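Local coordinates for protein malyl-CoA lyase/beta-methylmalyl-CoA lyase (Methylobacterium extorquens, PDB 5UGR) that belongs, as a lyase, to the HpcH/HpaI aldolase/citrate lyase family and folds as a magnesium-binding TIM barrel in a six-chain assembly, at residues Q122-Q125 / K131-G134. Residues are numbered along the deposited sequence; the frame is centred on the assembly and turned at random.
Sequences QIEQ and KKIG
Glu124 reaches from helix 110-127 to the backbone of Ile133, just ahead of barrel strand 134-139. Ile133 N donates to Glu124 OE2 at 2.8 Å. The bond is nearly straight, with an N-H...O angle of 163°, and it uses the syn lone pair of OE2. The glutamate chain is extended beyond CG, with chi2 at -174°, and this carries the carboxylate across to the loop. The same oxygen lies against the Ile133 side chain, 3.4 Å from Ile133 CG1. The two side chains cross at a slant.

The other oxygen, Glu124 OE1, accepts a bond from a water at 2.7 Å. This water accepts in turn from Lys132 NZ at 2.6 Å. Lys132 bends at chi3 and chi4, which curls its chain back toward the helix. Its NZ stays 4.3 Å from Glu124 OE1, beyond a direct salt bridge.

Arg157 forms a salt bridge with Glu124 OE1 and also donates to Ile133 O. Lys131 turns away to a salt bridge with Asp100. Ile133 and Ile123 both pack on Val93 of the preceding barrel helix, 85-95.

The contact ties the end of a barrel helix to the loop entering the next strand. One carboxylate holds a backbone N-H through one oxygen and meets positive charge through the other. Arg157 and the water-linked Lys132 would probably stabilise its ionised form.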
# COMPACT_ATOMS: atom_id res chain seq x y z
N GLN A 122 19.37 -18.65 9.23
CA GLN A 122 20.80 -18.84 8.95
C GLN A 122 21.42 -19.77 9.97
O GLN A 122 22.22 -20.66 9.61
CB GLN A 122 21.55 -17.54 8.89
CG GLN A 122 21.12 -16.73 7.66
CD GLN A 122 21.82 -15.41 7.56
OE1 GLN A 122 22.76 -15.13 8.32
NE2 GLN A 122 21.34 -14.54 6.65
N ILE A 123 21.08 -19.61 11.24
CA ILE A 123 21.67 -20.49 12.27
C ILE A 123 21.18 -21.90 12.08
O ILE A 123 21.96 -22.89 12.18
CB ILE A 123 21.34 -19.98 13.69
CG1 ILE A 123 21.89 -18.57 13.91
CG2 ILE A 123 21.88 -20.94 14.74
CD1 ILE A 123 21.13 -17.83 15.01
N GLU A 124 19.89 -22.06 11.77
CA GLU A 124 19.37 -23.39 11.51
C GLU A 124 20.04 -24.07 10.27
O GLU A 124 20.28 -25.29 10.26
CB GLU A 124 17.81 -23.35 11.35
CG GLU A 124 17.08 -23.09 12.65
CD GLU A 124 15.57 -23.20 12.52
OE1 GLU A 124 15.01 -23.09 11.40
OE2 GLU A 124 14.95 -23.43 13.60
N GLN A 125 20.29 -23.28 9.22
CA GLN A 125 21.02 -23.75 8.06
C GLN A 125 22.42 -24.22 8.49
O GLN A 125 22.86 -25.28 8.03
CB GLN A 125 21.15 -22.68 7.02
CG GLN A 125 19.85 -22.33 6.30
CD GLN A 125 19.99 -21.20 5.29
OE1 GLN A 125 19.66 -21.33 4.05
NE2 GLN A 125 20.42 -20.14 5.76
N LYS A 131 14.30 -29.85 13.07
CA LYS A 131 13.20 -29.06 13.64
C LYS A 131 13.35 -27.62 13.14
O LYS A 131 14.46 -27.11 13.07
CB LYS A 131 13.27 -29.09 15.18
CG LYS A 131 12.15 -28.28 15.89
CD LYS A 131 12.58 -27.79 17.29
CE LYS A 131 12.76 -28.93 18.21
NZ LYS A 131 12.96 -28.63 19.63
N LYS A 132 12.23 -26.98 12.82
CA LYS A 132 12.22 -25.53 12.53
C LYS A 132 11.58 -24.81 13.71
O LYS A 132 10.44 -25.12 14.13
CB LYS A 132 11.46 -25.24 11.22
CG LYS A 132 12.15 -25.72 9.88
CD LYS A 132 11.61 -25.00 8.61
CE LYS A 132 12.64 -24.38 7.61
NZ LYS A 132 13.00 -22.85 7.61
N ILE A 133 12.26 -23.80 14.21
CA ILE A 133 11.73 -22.98 15.33
C ILE A 133 10.50 -22.19 14.86
O ILE A 133 10.46 -21.67 13.74
CB ILE A 133 12.85 -22.04 15.83
CG1 ILE A 133 13.81 -22.82 16.74
CG2 ILE A 133 12.32 -20.75 16.49
CD1 ILE A 133 15.11 -22.07 16.98
N GLY A 134 9.51 -22.09 15.75
CA GLY A 134 8.35 -21.22 15.52
C GLY A 134 8.51 -19.92 16.28
O GLY A 134 9.24 -19.86 17.25
O HOH W 1 15.28 -23.41 8.76